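Local coordinates for SaTIE-TED (PDB 6FX6), which forms the thioester domain region of an LPXTG-anchored surface protein and probably serves covalent attachment to other molecules, although its function is not established, at residues 81-86 and 223-228; 169-172 and 176-179; 182-187 and 198-203. All coordinates share one frame; numbering follows the deposited sequence.

Contact 1. Residues 81-86 and 223-228; sequences ISHFGY and LKPFDP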
loop_
_atom_site.group_PDB
_atom_site.type_symbol
_atom_site.label_atom_id
_atom_site.label_comp_id
_atom_site.label_asym_id
_atom_site.label_seq_id
_atom_site.Cartn_x
_atom_site.Cartn_y
_atom_site.Cartn_z
ATOM N N ILE A 81 4.577 0.126 1.528
ATOM C CA ILE A 81 5.427 -1.062 1.530
ATOM C C ILE A 81 4.583 -2.321 1.730
ATOM O O ILE A 81 4.790 -3.315 1.039
ATOM C CB ILE A 81 6.546 -0.971 2.592
ATOM C CG1 ILE A 81 7.514 0.168 2.239
ATOM C CG2 ILE A 81 7.318 -2.283 2.670
ATOM C CD1 ILE A 81 8.343 0.660 3.405
ATOM N N SER A 82 3.636 -2.278 2.663
ATOM C CA SER A 82 2.732 -3.397 2.868
ATOM C C SER A 82 1.941 -3.684 1.591
ATOM O O SER A 82 1.918 -4.819 1.115
ATOM C CB SER A 82 1.788 -3.123 4.035
ATOM O OG SER A 82 0.861 -4.184 4.210
ATOM N N HIS A 83 1.340 -2.642 1.017
ATOM C CA HIS A 83 0.474 -2.800 -0.154
ATOM C C HIS A 83 1.216 -3.335 -1.384
ATOM O O HIS A 83 0.893 -4.417 -1.888
ATOM C CB HIS A 83 -0.220 -1.482 -0.493
ATOM C CG HIS A 83 -1.114 -1.567 -1.686
ATOM N ND1 HIS A 83 -2.371 -2.133 -1.636
ATOM C CD2 HIS A 83 -0.921 -1.180 -2.968
ATOM C CE1 HIS A 83 -2.921 -2.074 -2.837
ATOM N NE2 HIS A 83 -2.060 -1.508 -3.664
ATOM N N PHE A 84 2.199 -2.575 -1.857
ATOM C CA PHE A 84 2.930 -2.929 -3.076
ATOM C C PHE A 84 3.907 -4.082 -2.880
ATOM O O PHE A 84 4.164 -4.841 -3.821
ATOM C CB PHE A 84 3.657 -1.709 -3.643
ATOM C CG PHE A 84 2.729 -0.649 -4.152
ATOM C CD1 PHE A 84 2.034 -0.838 -5.345
ATOM C CD2 PHE A 84 2.542 0.539 -3.452
ATOM C CE1 PHE A 84 1.172 0.136 -5.829
ATOM C CE2 PHE A 84 1.681 1.515 -3.931
ATOM C CZ PHE A 84 0.992 1.313 -5.116
ATOM N N GLY A 85 4.438 -4.217 -1.666
ATOM C CA GLY A 85 5.384 -5.278 -1.343
ATOM C C GLY A 85 4.764 -6.655 -1.286
ATOM O O GLY A 85 5.343 -7.613 -1.786
ATOM N N TYR A 86 3.588 -6.772 -0.683
ATOM C CA TYR A 86 2.990 -8.089 -0.530
ATOM C C TYR A 86 1.530 -8.188 -0.948
ATOM O O TYR A 86 1.208 -9.002 -1.804
ATOM C CB TYR A 86 3.197 -8.633 0.895
ATOM C CG TYR A 86 2.883 -10.101 0.946
ATOM C CD1 TYR A 86 3.780 -11.038 0.430
ATOM C CD2 TYR A 86 1.653 -10.558 1.427
ATOM C CE1 TYR A 86 3.480 -12.387 0.431
ATOM C CE2 TYR A 86 1.344 -11.910 1.424
ATOM C CZ TYR A 86 2.263 -12.817 0.932
ATOM O OH TYR A 86 1.966 -14.155 0.932
ATOM N N LEU A 223 -1.700 -2.845 7.806
ATOM C CA LEU A 223 -1.241 -1.569 7.270
ATOM C C LEU A 223 -1.967 -1.238 5.964
ATOM O O LEU A 223 -1.385 -1.273 4.867
ATOM C CB LEU A 223 0.276 -1.610 7.067
ATOM C CG LEU A 223 1.102 -1.981 8.304
ATOM C CD1 LEU A 223 2.563 -2.182 7.922
ATOM C CD2 LEU A 223 0.958 -0.930 9.396
ATOM N N LYS A 224 -3.244 -0.899 6.107
ATOM C CA LYS A 224 -4.105 -0.581 4.972
ATOM C C LYS A 224 -3.771 0.803 4.428
ATOM O O LYS A 224 -3.621 1.748 5.201
ATOM C CB LYS A 224 -5.576 -0.606 5.376
ATOM C CG LYS A 224 -6.067 -1.937 5.916
ATOM C CD LYS A 224 -7.573 -1.909 6.083
ATOM C CE LYS A 224 -8.085 -3.185 6.715
ATOM N NZ LYS A 224 -9.565 -3.132 6.836
ATOM N N PRO A 225 -3.656 0.930 3.096
ATOM C CA PRO A 225 -3.452 2.258 2.522
ATOM C C PRO A 225 -4.734 3.085 2.626
ATOM O O PRO A 225 -5.818 2.571 2.362
ATOM C CB PRO A 225 -3.068 1.966 1.066
ATOM C CG PRO A 225 -3.638 0.628 0.774
ATOM C CD PRO A 225 -3.746 -0.121 2.066
ATOM N N PHE A 226 -4.597 4.344 3.025
ATOM C CA PHE A 226 -5.753 5.216 3.305
ATOM C C PHE A 226 -5.985 6.270 2.223
ATOM O O PHE A 226 -6.882 7.098 2.362
ATOM C CB PHE A 226 -5.630 5.878 4.692
ATOM C CG PHE A 226 -4.344 6.630 4.905
ATOM C CD1 PHE A 226 -4.194 7.933 4.440
ATOM C CD2 PHE A 226 -3.277 6.031 5.577
ATOM C CE1 PHE A 226 -3.006 8.625 4.633
ATOM C CE2 PHE A 226 -2.086 6.719 5.777
ATOM C CZ PHE A 226 -1.951 8.020 5.305
ATOM N N ASP A 227 -5.191 6.224 1.153
ATOM C CA ASP A 227 -5.248 7.199 0.072
ATOM C C ASP A 227 -5.275 6.419 -1.244
ATOM O O ASP A 227 -4.394 5.590 -1.473
ATOM C CB ASP A 227 -4.002 8.089 0.136
ATOM C CG ASP A 227 -4.123 9.362 -0.706
ATOM O OD1 ASP A 227 -4.894 9.398 -1.693
ATOM O OD2 ASP A 227 -3.412 10.337 -0.375
ATOM N N PRO A 228 -6.271 6.673 -2.116
ATOM C CA PRO A 228 -6.236 6.002 -3.423
ATOM C C PRO A 228 -5.136 6.490 -4.387
ATOM O O PRO A 228 -4.937 5.867 -5.429
ATOM C CB PRO A 228 -7.631 6.269 -4.002
ATOM C CG PRO A 228 -8.124 7.475 -3.295
ATOM C CD PRO A 228 -7.506 7.458 -1.932
HETATM O O HOH W 1 -0.610 -5.374 6.468
HETATM O O HOH W 2 -1.295 -3.008 2.886
#

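Contact 2. Residues 169-172 and 176-179; sequences IRTP and NAKI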
loop_
_atom_site.group_PDB
_atom_site.type_symbol
_atom_site.label_atom_id
_atom_site.label_comp_id
_atom_site.label_asym_id
_atom_site.label_seq_id
_atom_site.Cartn_x
_atom_site.Cartn_y
_atom_site.Cartn_z
ATOM N N ILE A 169 -11.436 3.714 -11.662
ATOM C CA ILE A 169 -11.896 5.010 -12.157
ATOM C C ILE A 169 -13.211 5.337 -11.458
ATOM O O ILE A 169 -14.137 4.532 -11.500
ATOM C CB ILE A 169 -12.117 5.004 -13.695
ATOM C CG1 ILE A 169 -10.853 4.523 -14.429
ATOM C CG2 ILE A 169 -12.509 6.395 -14.187
ATOM C CD1 ILE A 169 -11.006 4.378 -15.933
ATOM N N ARG A 170 -13.278 6.505 -10.819
ATOM C CA ARG A 170 -14.521 7.019 -10.234
ATOM C C ARG A 170 -15.004 8.203 -11.064
ATOM O O ARG A 170 -14.227 9.108 -11.401
ATOM C CB ARG A 170 -14.318 7.465 -8.789
ATOM C CG ARG A 170 -13.946 6.352 -7.823
ATOM C CD ARG A 170 -12.778 6.757 -6.934
ATOM N NE ARG A 170 -13.105 7.842 -6.024
ATOM C CZ ARG A 170 -12.229 8.628 -5.387
ATOM N NH1 ARG A 170 -10.910 8.505 -5.551
ATOM N NH2 ARG A 170 -12.693 9.574 -4.578
ATOM N N THR A 171 -16.291 8.178 -11.387
ATOM C CA THR A 171 -16.926 9.228 -12.151
ATOM C C THR A 171 -18.290 9.497 -11.542
ATOM O O THR A 171 -18.933 8.563 -11.040
ATOM C CB THR A 171 -17.123 8.808 -13.624
ATOM O OG1 THR A 171 -17.898 7.602 -13.689
ATOM C CG2 THR A 171 -15.787 8.575 -14.299
ATOM N N PRO A 172 -18.751 10.762 -11.589
ATOM C CA PRO A 172 -20.133 11.011 -11.203
ATOM C C PRO A 172 -21.088 10.481 -12.271
ATOM O O PRO A 172 -20.660 10.166 -13.385
ATOM C CB PRO A 172 -20.201 12.536 -11.122
ATOM C CG PRO A 172 -19.188 12.993 -12.113
ATOM C CD PRO A 172 -18.070 12.002 -11.997
ATOM N N ASN A 176 -18.940 9.135 -18.595
ATOM C CA ASN A 176 -18.251 7.891 -18.946
ATOM C C ASN A 176 -16.776 8.205 -19.138
ATOM O O ASN A 176 -16.428 9.181 -19.802
ATOM C CB ASN A 176 -18.811 7.285 -20.234
ATOM C CG ASN A 176 -20.087 6.510 -20.005
ATOM O OD1 ASN A 176 -21.056 7.037 -19.460
ATOM N ND2 ASN A 176 -20.100 5.249 -20.429
ATOM N N ALA A 177 -15.921 7.366 -18.565
ATOM C CA ALA A 177 -14.482 7.566 -18.618
ATOM C C ALA A 177 -13.780 6.228 -18.765
ATOM O O ALA A 177 -13.947 5.351 -17.918
ATOM C CB ALA A 177 -14.003 8.275 -17.364
ATOM N N LYS A 178 -12.998 6.089 -19.839
ATOM C CA LYS A 178 -12.202 4.889 -20.106
ATOM C C LYS A 178 -10.761 5.280 -20.433
ATOM O O LYS A 178 -10.505 6.370 -20.956
ATOM C CB LYS A 178 -12.809 4.094 -21.273
ATOM C CG LYS A 178 -12.192 2.712 -21.458
ATOM C CD LYS A 178 -12.834 1.903 -22.575
ATOM C CE LYS A 178 -12.075 0.596 -22.770
ATOM N NZ LYS A 178 -12.696 -0.291 -23.789
ATOM N N ILE A 179 -9.834 4.372 -20.128
ATOM C CA ILE A 179 -8.415 4.522 -20.458
ATOM C C ILE A 179 -8.054 3.627 -21.664
ATOM O O ILE A 179 -8.491 2.477 -21.762
ATOM C CB ILE A 179 -7.528 4.225 -19.219
ATOM C CG1 ILE A 179 -7.680 5.367 -18.201
ATOM C CG2 ILE A 179 -6.056 4.059 -19.600
ATOM C CD1 ILE A 179 -7.180 5.061 -16.808
#

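Contact 3. Residues 182-187 and 198-203; sequences NKLIVT and IHLDRI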
loop_
_atom_site.group_PDB
_atom_site.type_symbol
_atom_site.label_atom_id
_atom_site.label_comp_id
_atom_site.label_asym_id
_atom_site.label_seq_id
_atom_site.Cartn_x
_atom_site.Cartn_y
_atom_site.Cartn_z
ATOM N N ASN A 182 -2.173 5.807 -23.100
ATOM C CA ASN A 182 -1.987 7.057 -22.348
ATOM C C ASN A 182 -3.080 8.098 -22.611
ATOM O O ASN A 182 -2.897 9.276 -22.302
ATOM C CB ASN A 182 -0.587 7.631 -22.618
ATOM C CG ASN A 182 0.472 7.000 -21.742
ATOM O OD1 ASN A 182 0.250 6.781 -20.548
ATOM N ND2 ASN A 182 1.632 6.709 -22.324
ATOM N N LYS A 183 -4.227 7.653 -23.127
ATOM C CA LYS A 183 -5.348 8.536 -23.421
ATOM C C LYS A 183 -6.497 8.267 -22.447
ATOM O O LYS A 183 -6.842 7.112 -22.190
ATOM C CB LYS A 183 -5.815 8.331 -24.864
ATOM C CG LYS A 183 -4.694 8.381 -25.891
ATOM C CD LYS A 183 -5.196 8.821 -27.259
ATOM C CE LYS A 183 -4.079 8.848 -28.291
ATOM N NZ LYS A 183 -4.426 9.695 -29.468
ATOM N N LEU A 184 -7.056 9.340 -21.892
ATOM C CA LEU A 184 -8.282 9.281 -21.109
ATOM C C LEU A 184 -9.417 9.673 -22.045
ATOM O O LEU A 184 -9.430 10.795 -22.550
ATOM C CB LEU A 184 -8.215 10.234 -19.907
ATOM C CG LEU A 184 -9.482 10.338 -19.039
ATOM C CD1 LEU A 184 -9.816 9.005 -18.388
ATOM C CD2 LEU A 184 -9.347 11.432 -17.986
ATOM N N ILE A 185 -10.347 8.743 -22.272
ATOM C CA ILE A 185 -11.446 8.903 -23.227
ATOM C C ILE A 185 -12.715 9.211 -22.435
ATOM O O ILE A 185 -13.152 8.400 -21.627
ATOM C CB ILE A 185 -11.673 7.609 -24.061
ATOM C CG1 ILE A 185 -10.356 7.055 -24.635
ATOM C CG2 ILE A 185 -12.691 7.838 -25.175
ATOM C CD1 ILE A 185 -9.611 7.991 -25.558
ATOM N N VAL A 186 -13.319 10.369 -22.693
ATOM C CA VAL A 186 -14.389 10.899 -21.850
ATOM C C VAL A 186 -15.588 11.360 -22.662
ATOM O O VAL A 186 -15.431 12.010 -23.694
ATOM C CB VAL A 186 -13.889 12.103 -21.031
ATOM C CG1 VAL A 186 -14.990 12.642 -20.134
ATOM C CG2 VAL A 186 -12.672 11.714 -20.206
ATOM N N THR A 187 -16.785 11.026 -22.185
ATOM C CA THR A 187 -18.009 11.650 -22.677
ATOM C C THR A 187 -18.921 11.967 -21.490
ATOM O O THR A 187 -19.036 11.173 -20.561
ATOM C CB THR A 187 -18.712 10.797 -23.762
ATOM O OG1 THR A 187 -19.879 11.483 -24.239
ATOM C CG2 THR A 187 -19.112 9.419 -23.245
ATOM N N ILE A 198 -13.297 13.417 -12.407
ATOM C CA ILE A 198 -12.905 12.040 -12.676
ATOM C C ILE A 198 -11.658 11.712 -11.847
ATOM O O ILE A 198 -10.690 12.470 -11.869
ATOM C CB ILE A 198 -12.610 11.843 -14.181
ATOM C CG1 ILE A 198 -13.891 12.079 -14.993
ATOM C CG2 ILE A 198 -12.050 10.450 -14.441
ATOM C CD1 ILE A 198 -13.706 12.075 -16.495
ATOM N N HIS A 199 -11.689 10.591 -11.127
ATOM C CA HIS A 199 -10.553 10.133 -10.318
ATOM C C HIS A 199 -9.970 8.864 -10.902
ATOM O O HIS A 199 -10.695 7.894 -11.096
ATOM C CB HIS A 199 -10.980 9.819 -8.880
ATOM C CG HIS A 199 -11.712 10.930 -8.203
ATOM N ND1 HIS A 199 -11.074 11.881 -7.437
ATOM C CD2 HIS A 199 -13.034 11.223 -8.149
ATOM C CE1 HIS A 199 -11.972 12.724 -6.952
ATOM N NE2 HIS A 199 -13.168 12.347 -7.369
ATOM N N LEU A 200 -8.662 8.870 -11.145
ATOM C CA LEU A 200 -7.933 7.711 -11.672
ATOM C C LEU A 200 -7.059 7.114 -10.567
ATOM O O LEU A 200 -5.923 7.539 -10.380
ATOM C CB LEU A 200 -7.076 8.134 -12.867
ATOM C CG LEU A 200 -7.788 8.970 -13.929
ATOM C CD1 LEU A 200 -6.815 9.272 -15.063
ATOM C CD2 LEU A 200 -9.042 8.275 -14.444
ATOM N N ASP A 201 -7.599 6.123 -9.854
ATOM C CA ASP A 201 -6.974 5.586 -8.640
ATOM C C ASP A 201 -5.873 4.570 -8.928
ATOM O O ASP A 201 -6.046 3.674 -9.757
ATOM C CB ASP A 201 -8.012 4.881 -7.757
ATOM C CG ASP A 201 -9.157 5.779 -7.354
ATOM O OD1 ASP A 201 -8.951 6.996 -7.172
ATOM O OD2 ASP A 201 -10.271 5.251 -7.210
ATOM N N ARG A 202 -4.765 4.692 -8.207
ATOM C CA ARG A 202 -3.731 3.656 -8.194
ATOM C C ARG A 202 -4.070 2.501 -7.243
ATOM O O ARG A 202 -3.633 1.377 -7.470
ATOM C CB ARG A 202 -2.376 4.251 -7.810
ATOM C CG ARG A 202 -1.767 5.135 -8.880
ATOM C CD ARG A 202 -0.562 5.881 -8.337
ATOM N NE ARG A 202 0.124 6.643 -9.378
ATOM C CZ ARG A 202 1.049 6.166 -10.217
ATOM N NH1 ARG A 202 1.450 4.890 -10.175
ATOM N NH2 ARG A 202 1.589 6.985 -11.119
ATOM N N ILE A 203 -4.823 2.792 -6.179
ATOM C CA ILE A 203 -5.187 1.809 -5.155
ATOM C C ILE A 203 -6.712 1.761 -4.988
ATOM O O ILE A 203 -7.347 2.788 -4.761
ATOM C CB ILE A 203 -4.520 2.148 -3.798
ATOM C CG1 ILE A 203 -2.988 2.145 -3.946
ATOM C CG2 ILE A 203 -4.955 1.159 -2.719
ATOM C CD1 ILE A 203 -2.227 2.621 -2.719
#

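Contact 1. Residues 81-86 and 223-228
Ser82 on helix 72-87 meets Leu223 in the loop after strand 220-222. Its CB lies 3.7 Å from Leu223 CB. The same Ser82 CB is 4.1 Å from Leu223 CD1, so the first carbon of the serine rests on the leucine side chain. At the tip, Ser82 OG is anti to the backbone N (chi1 178°). This turns it to two waters. Water 1 is 2.9 Å from Ser82 OG and accepts a bond from Leu223 N at 3.1 Å. Water 2 is 2.8 Å from Ser82 OG and donates to Leu223 O at 2.6 Å. One hydroxyl is thus tied through water to both backbone polar atoms of Leu223, with no direct hydrogen bond between the segments.

One residue on, the side chains of His83 and Pro225 cross at about a right angle. Pro225 CG approaches the imidazole obliquely, 3.9 Å from His83 ND1. Ile203 touches both residues. Phe46 of strand 43-47 packs on Ser82. The arrangement is a buried, water-bridged helix-to-loop contact. Helix 72-87 lies in the thioester domain region, and the loop leads from strand 220-222 of the eight-stranded antiparallel sheet to strand 231-238 of the mixed sheet.

Contact 2. Residues 169-172 and 176-179
Thr171 and Ala177 face each other across a short turn, without a hydrogen bond between the two backbones. The nearest alpha carbons are those of Thr171 and Asn176, 7.1 Å apart. Residues 169-170 are the end of strand 168-170. Thr171 and Pro172 have already left it. Residues 176-179 belong to strand 175-180. Each segment makes its strand pairing with a third party. Arg170 bonds through its backbone to His199, while Asn176 and Lys178 bond to Thr187 and Ile185.

The side chains fill the gap. Ala177 CB meets two methyl groups. Thr171 CG2 is 3.6 Å away from Ala177 CB, and Ile169 CG2 is 4.0 Å away from it. The threonine methyl is anti to its own carbonyl carbon (chi1 57° for OG1), which aims it at the alanine. Thr171 OG1 makes a weak hydrogen bond to Val175 O at the start of strand 175-180.

This is a beta-arch. Two strands consecutive in the chain turn into different sheets and touch through side chains. Strand 168-170 is an outer strand of the mixed sheet, and strand 175-180 is an outer strand of the three-stranded antiparallel sheet. The arch therefore joins the two sheets at an edge.

Ile169 also reaches across. Its extended arm (chi2 175°) carries CD1 to 3.7 Å from Ala177 O. The same Ile169 CD1 is 4.0 Å from Ile179 CD1, and the two isoleucine side chains cross obliquely. Leu200 lies against Ile169, and Ile198 against Ala177. The alpha-to-beta carbon bond of Lys178 points away, but Lys178 CA is 4.4 Å from Ile169 CD1.

Contact 3. Residues 182-187 and 198-203
Val186 and Ile198 meet tip to tip, as do Leu184 and Leu200, in a sandwich of two beta-sheets. Strand 183-188 is the middle strand of the three-stranded antiparallel sheet. Strand 195-201 is an inner strand of the mixed sheet. The alpha carbons of Leu184 and Leu200 are 9.6 Å apart, and those of Val186 and Ile198 are 9.4 Å apart. That spacing leaves the contact to side chains, with no hydrogen bond across it.

The four residues that meet are buried and apolar. Chi1 176° and chi2 63° together bring Leu184 CD1 to 4.1 Å from Leu200 CD2. Leu235 of strand 231-238 touches both Val186 and Ile198, while Ile169 and Ala177 also pack on Ile198.

The alternate residues lie on the other faces. Lys183 is exposed, and Ile185 and Thr187 are partly so; none of the three touches segment 198-203. On the far side of the mixed sheet, His199 is partly exposed and its ND1 is hydrogen-bonded to Asp230 OD2. Inside, Ile198 extends (chi2 173°) and points its CD1 at the fork of the two valine methyls, 3.9 Å from both Val186 CG1 and Val186 CG2.

Contacts 2 and 3 are neighbours, with centres about 6 Å apart. They share the same two sheets. Lys178 O of contact 2 lies 2.7 Å from Ile185 N of contact 3, a probable hydrogen bond between adjacent strands. Contact 1 sits near the centre of the chain, about 23 Å from contact 2 and 21 Å from contact 3, centre to centre. Along the sequence both others fall inside the loop it closes. Segment 223-228 touches both. Pro228 O lies 3.0 Å from Arg202 N, a probable hydrogen bond to contact 3. Pro228 CG packs 3.7 Å from Arg170 NH1 of contact 2. Pro225 CG packs 3.8 Å from Ile203 CG2 of contact 3.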